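Local coordinates for protein arginyl-tRNA synthetase (Campylobacter jejuni, PDB 3FNR) that catalyses the ATP-dependent attachment of L-arginine to tRNA(Arg), releasing AMP and diphosphate, as a monomeric class I aminoacyl-tRNA synthetase, at residues 166-178 / 221-233. The protein carries 1 engineered substitution. Residues are numbered along the deposited sequence; the frame is centred on the assembly and turned at random.
With SO4 (sulfate ion), chain E.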
loop_
_atom_site.group_PDB
_atom_site.type_symbol
_atom_site.label_atom_id
_atom_site.label_comp_id
_atom_site.label_asym_id
_atom_site.label_seq_id
_atom_site.Cartn_x
_atom_site.Cartn_y
_atom_site.Cartn_z
ATOM N N VAL A 166 9.273 13.151 2.206
ATOM C CA VAL A 166 9.380 14.581 2.538
ATOM C C VAL A 166 9.504 14.823 4.040
ATOM O O VAL A 166 8.882 14.135 4.839
ATOM C CB VAL A 166 8.201 15.435 1.963
ATOM C CG1 VAL A 166 8.273 15.502 0.502
ATOM C CG2 VAL A 166 6.853 14.882 2.373
ATOM N N SER A 167 10.294 15.825 4.409
ATOM C CA SER A 167 10.579 16.116 5.808
ATOM C C SER A 167 9.669 17.201 6.380
ATOM O O SER A 167 9.425 18.217 5.738
ATOM C CB SER A 167 12.047 16.520 5.967
ATOM O OG SER A 167 12.322 16.953 7.288
ATOM N N GLU A 168 9.175 16.957 7.591
ATOM C CA GLU A 168 8.451 17.939 8.397
ATOM C C GLU A 168 9.293 19.205 8.603
ATOM O O GLU A 168 8.783 20.326 8.498
ATOM C CB GLU A 168 8.077 17.315 9.753
ATOM C CG GLU A 168 7.390 18.253 10.755
ATOM C CD GLU A 168 6.917 17.544 12.022
ATOM O OE1 GLU A 168 5.963 18.046 12.662
ATOM O OE2 GLU A 168 7.492 16.490 12.385
ATOM N N ARG A 169 10.587 19.009 8.858
ATOM C CA ARG A 169 11.537 20.095 9.111
ATOM C C ARG A 169 11.674 21.097 7.968
ATOM O O ARG A 169 12.002 22.253 8.205
ATOM C CB ARG A 169 12.914 19.539 9.499
ATOM C CG ARG A 169 12.997 19.041 10.934
ATOM C CD ARG A 169 14.426 19.112 11.471
ATOM N NE ARG A 169 15.190 17.884 11.247
ATOM C CZ ARG A 169 15.607 17.065 12.212
ATOM N NH1 ARG A 169 15.335 17.326 13.487
ATOM N NH2 ARG A 169 16.295 15.975 11.901
ATOM N N SER A 170 11.406 20.668 6.738
ATOM C CA SER A 170 11.477 21.571 5.591
ATOM C C SER A 170 10.246 22.479 5.438
ATOM O O SER A 170 10.152 23.238 4.470
ATOM C CB SER A 170 11.746 20.791 4.298
ATOM O OG SER A 170 10.577 20.163 3.810
ATOM N N TYR A 171 9.325 22.409 6.401
ATOM C CA TYR A 171 8.109 23.227 6.403
ATOM C C TYR A 171 8.020 24.250 7.544
ATOM O O TYR A 171 6.938 24.794 7.802
ATOM C CB TYR A 171 6.870 22.327 6.435
ATOM C CG TYR A 171 6.640 21.566 5.150
ATOM C CD1 TYR A 171 7.034 20.236 5.031
ATOM C CD2 TYR A 171 6.037 22.182 4.048
ATOM C CE1 TYR A 171 6.827 19.525 3.844
ATOM C CE2 TYR A 171 5.817 21.485 2.864
ATOM C CZ TYR A 171 6.223 20.154 2.771
ATOM O OH TYR A 171 6.025 19.453 1.609
ATOM N N TYR A 172 9.134 24.506 8.231
ATOM C CA TYR A 172 9.156 25.487 9.318
ATOM C C TYR A 172 9.084 26.914 8.783
ATOM O O TYR A 172 8.471 27.790 9.399
ATOM C CB TYR A 172 10.397 25.315 10.196
ATOM C CG TYR A 172 10.312 24.206 11.224
ATOM C CD1 TYR A 172 11.468 23.593 11.704
ATOM C CD2 TYR A 172 9.082 23.771 11.717
ATOM C CE1 TYR A 172 11.405 22.582 12.650
ATOM C CE2 TYR A 172 9.007 22.756 12.660
ATOM C CZ TYR A 172 10.172 22.169 13.120
ATOM O OH TYR A 172 10.106 21.171 14.054
ATOM N N ASP A 173 9.703 27.131 7.624
ATOM C CA ASP A 173 9.676 28.416 6.940
ATOM C C ASP A 173 8.347 28.679 6.226
ATOM O O ASP A 173 8.063 29.814 5.857
ATOM C CB ASP A 173 10.821 28.495 5.923
ATOM C CG ASP A 173 12.200 28.570 6.581
ATOM O OD1 ASP A 173 12.319 29.177 7.672
ATOM O OD2 ASP A 173 13.172 28.032 5.996
ATOM N N ALA A 174 7.537 27.637 6.040
ATOM C CA ALA A 174 6.315 27.719 5.229
ATOM C C ALA A 174 5.054 28.072 6.016
ATOM O O ALA A 174 3.973 28.235 5.437
ATOM C CB ALA A 174 6.113 26.415 4.455
ATOM N N LEU A 175 5.192 28.187 7.331
ATOM C CA LEU A 175 4.056 28.428 8.217
ATOM C C LEU A 175 3.413 29.801 8.003
ATOM O O LEU A 175 2.178 29.929 7.975
ATOM C CB LEU A 175 4.503 28.286 9.671
ATOM C CG LEU A 175 3.492 28.608 10.773
ATOM C CD1 LEU A 175 2.250 27.721 10.692
ATOM C CD2 LEU A 175 4.164 28.467 12.119
ATOM N N ASN A 176 4.264 30.811 7.854
ATOM C CA ASN A 176 3.788 32.174 7.695
ATOM C C ASN A 176 2.917 32.370 6.454
ATOM O O ASN A 176 1.864 33.010 6.547
ATOM C CB ASN A 176 4.943 33.180 7.766
ATOM C CG ASN A 176 5.378 33.461 9.199
ATOM O OD1 ASN A 176 5.671 32.540 9.967
ATOM N ND2 ASN A 176 5.407 34.734 9.570
ATOM N N ALA A 177 3.341 31.805 5.326
ATOM C CA ALA A 177 2.586 31.869 4.072
ATOM C C ALA A 177 1.207 31.204 4.191
ATOM O O ALA A 177 0.239 31.664 3.586
ATOM C CB ALA A 177 3.392 31.251 2.938
ATOM N N THR A 178 1.133 30.138 4.986
ATOM C CA THR A 178 -0.125 29.452 5.287
ATOM C C THR A 178 -1.055 30.355 6.103
ATOM O O THR A 178 -2.227 30.521 5.752
ATOM C CB THR A 178 0.127 28.114 6.036
ATOM O OG1 THR A 178 0.902 27.241 5.205
ATOM C CG2 THR A 178 -1.187 27.427 6.420
ATOM N N ALA A 221 -1.698 22.680 12.408
ATOM C CA ALA A 221 -0.987 23.712 11.638
ATOM C C ALA A 221 0.005 23.082 10.667
ATOM O O ALA A 221 -0.018 23.385 9.478
ATOM C CB ALA A 221 -0.271 24.691 12.571
ATOM N N ALA A 222 0.845 22.189 11.187
ATOM C CA ALA A 222 1.826 21.439 10.402
ATOM C C ALA A 222 1.160 20.666 9.265
ATOM O O ALA A 222 1.666 20.635 8.144
ATOM C CB ALA A 222 2.589 20.477 11.315
ATOM N N ASP A 223 0.009 20.066 9.570
ATOM C CA ASP A 223 -0.748 19.275 8.598
ATOM C C ASP A 223 -1.327 20.146 7.485
ATOM O O ASP A 223 -1.257 19.779 6.306
ATOM C CB ASP A 223 -1.849 18.483 9.311
ATOM C CG ASP A 223 -2.184 17.167 8.609
ATOM O OD1 ASP A 223 -1.477 16.779 7.646
ATOM O OD2 ASP A 223 -3.165 16.513 9.026
ATOM N N ILE A 224 -1.877 21.300 7.864
ATOM C CA ILE A 224 -2.392 22.291 6.909
ATOM C C ILE A 224 -1.310 22.818 5.944
ATOM O O ILE A 224 -1.517 22.830 4.712
ATOM C CB ILE A 224 -3.070 23.470 7.629
ATOM C CG1 ILE A 224 -4.300 22.969 8.399
ATOM C CG2 ILE A 224 -3.502 24.528 6.624
ATOM C CD1 ILE A 224 -4.982 24.031 9.182
ATOM N N VAL A 225 -0.168 23.213 6.513
ATOM C CA VAL A 225 1.027 23.647 5.757
ATOM C C VAL A 225 1.437 22.629 4.687
ATOM O O VAL A 225 1.624 22.989 3.526
ATOM C CB VAL A 225 2.234 23.902 6.716
ATOM C CG1 VAL A 225 3.538 24.104 5.947
ATOM C CG2 VAL A 225 1.968 25.098 7.629
ATOM N N TYR A 226 1.559 21.363 5.086
ATOM C CA TYR A 226 1.914 20.282 4.169
ATOM C C TYR A 226 0.869 20.120 3.070
ATOM O O TYR A 226 1.201 20.025 1.884
ATOM C CB TYR A 226 2.073 18.962 4.936
ATOM C CG TYR A 226 2.401 17.783 4.053
ATOM C CD1 TYR A 226 3.413 17.870 3.099
ATOM C CD2 TYR A 226 1.713 16.573 4.178
ATOM C CE1 TYR A 226 3.717 16.806 2.278
ATOM C CE2 TYR A 226 2.022 15.487 3.358
ATOM C CZ TYR A 226 3.024 15.619 2.411
ATOM O OH TYR A 226 3.359 14.570 1.594
ATOM N N HIS A 227 -0.395 20.090 3.472
ATOM C CA HIS A 227 -1.485 19.933 2.521
ATOM C C HIS A 227 -1.602 21.091 1.537
ATOM O O HIS A 227 -1.929 20.875 0.364
ATOM C CB HIS A 227 -2.789 19.668 3.256
ATOM C CG HIS A 227 -2.977 18.231 3.614
ATOM N ND1 HIS A 227 -2.417 17.663 4.740
ATOM C CD2 HIS A 227 -3.630 17.233 2.971
ATOM C CE1 HIS A 227 -2.736 16.382 4.785
ATOM N NE2 HIS A 227 -3.471 16.097 3.724
ATOM N N LYS A 228 -1.300 22.304 2.005
ATOM C CA LYS A 228 -1.241 23.484 1.141
ATOM C C LYS A 228 -0.216 23.285 0.021
ATOM O O LYS A 228 -0.493 23.581 -1.140
ATOM C CB LYS A 228 -0.885 24.732 1.957
ATOM C CG LYS A 228 -0.841 26.019 1.121
ATOM C CD LYS A 228 -0.410 27.212 1.952
ATOM C CE LYS A 228 -0.229 28.445 1.088
ATOM N NZ LYS A 228 1.077 28.404 0.376
ATOM N N ASP A 229 0.967 22.796 0.384
ATOM C CA ASP A 229 1.977 22.395 -0.601
ATOM C C ASP A 229 1.449 21.305 -1.559
ATOM O O ASP A 229 1.449 21.520 -2.767
ATOM C CB ASP A 229 3.255 21.949 0.111
ATOM C CG ASP A 229 4.323 21.400 -0.847
ATOM O OD1 ASP A 229 4.317 21.704 -2.055
ATOM O OD2 ASP A 229 5.199 20.661 -0.367
ATOM N N LYS A 230 0.974 20.172 -1.034
ATOM C CA LYS A 230 0.444 19.084 -1.902
ATOM C C LYS A 230 -0.638 19.527 -2.896
ATOM O O LYS A 230 -0.612 19.130 -4.066
ATOM C CB LYS A 230 -0.105 17.924 -1.078
ATOM C CG LYS A 230 0.926 17.104 -0.339
ATOM C CD LYS A 230 0.314 15.788 0.141
ATOM C CE LYS A 230 -0.829 16.018 1.083
ATOM N NZ LYS A 230 -1.400 14.740 1.614
ATOM N N MET A 231 -1.575 20.353 -2.434
ATOM C CA MET A 231 -2.716 20.782 -3.271
ATOM C C MET A 231 -2.393 21.895 -4.265
ATOM O O MET A 231 -3.221 22.240 -5.121
ATOM C CB MET A 231 -3.885 21.221 -2.391
ATOM C CG MET A 231 -4.420 20.111 -1.500
ATOM S SD MET A 231 -5.841 19.293 -2.217
ATOM C CE MET A 231 -7.091 20.337 -1.511
ATOM N N SER A 232 -1.204 22.477 -4.158
ATOM C CA SER A 232 -0.845 23.552 -5.076
ATOM C C SER A 232 0.269 23.077 -5.993
ATOM O O SER A 232 1.138 23.858 -6.390
ATOM C CB SER A 232 -0.409 24.791 -4.288
ATOM O OG SER A 232 0.727 24.477 -3.500
ATOM N N ARG A 233 0.245 21.790 -6.325
ATOM C CA ARG A 233 1.313 21.203 -7.140
ATOM C C ARG A 233 0.887 20.864 -8.565
ATOM O O ARG A 233 1.691 20.376 -9.359
ATOM C CB ARG A 233 1.901 19.975 -6.454
ATOM C CG ARG A 233 2.901 20.280 -5.360
ATOM C CD ARG A 233 3.566 18.983 -4.913
ATOM N NE ARG A 233 3.809 18.940 -3.477
ATOM C CZ ARG A 233 4.167 17.845 -2.819
ATOM N NH1 ARG A 233 4.329 16.702 -3.476
ATOM N NH2 ARG A 233 4.361 17.896 -1.506
HETATM S S SO4 E . 13.787 20.877 14.929
HETATM O O1 SO4 E . 14.412 22.172 14.669
HETATM O O2 SO4 E . 14.794 19.827 14.813
HETATM O O3 SO4 E . 13.206 20.867 16.272
HETATM O O4 SO4 E . 12.727 20.645 13.952
HETATM O O HOH W 1 3.283 27.488 2.872
#
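A very short hydrogen bond joins Y171 to D229: the phenol OH donates to the carboxylate at only 2.5 Å from OH to OD2. OD2 lies at the edge of the tyrosine ring, near its plane, while the carboxylate is turned well out of that ring's plane. D229 also forms a salt bridge with R233, so the same oxygen that takes the phenol proton receives a weaker N-H from R233 NH2, and R233 NE bonds to OD1 from above the carboxylate plane. The R233 guanidinium would tend to keep D229 ionised, so that OD2 takes both donors; R233 in turn has a second acidic partner in E73.

Y226 meets the face of Y171 with its edge, an offset edge-to-face pair with centroids 5.6 Å apart and planes at 73°. Its own hydroxyl is hydrogen-bonded to E73 on strand 69-76, and V166 CG2 rests 3.7 Å from Y226 CE1, near the outer end of that ring.

The case illustrates how a helix packs beside the parallel sheet of a Rossmann fold, the catalytic core of class I synthetases. Strand 165-167 runs parallel to strand 69-76 at one side of the central sheet, and the chain that leaves it turns across helix 219-231 before entering helix 175-184.

On helix 219-231, V225 divides its branches. CG1, anti to the backbone N (chi1 170°), touches Y171 CD2 at 3.7 Å and A174 CB, whereas CG2 faces L175 and T178. T178 puts its methyl on I224, CG2 to CG2 3.7 Å, and its hydroxyl hydrogen-bonds back to A174 O one turn earlier. The extended aliphatic chain of K228 slides past T178 in the opposite direction, with CD 3.5 Å from OG1, and its bend at chi4 (-79°) brings NZ to a water that donates to A174 O, though the link from NZ is weak.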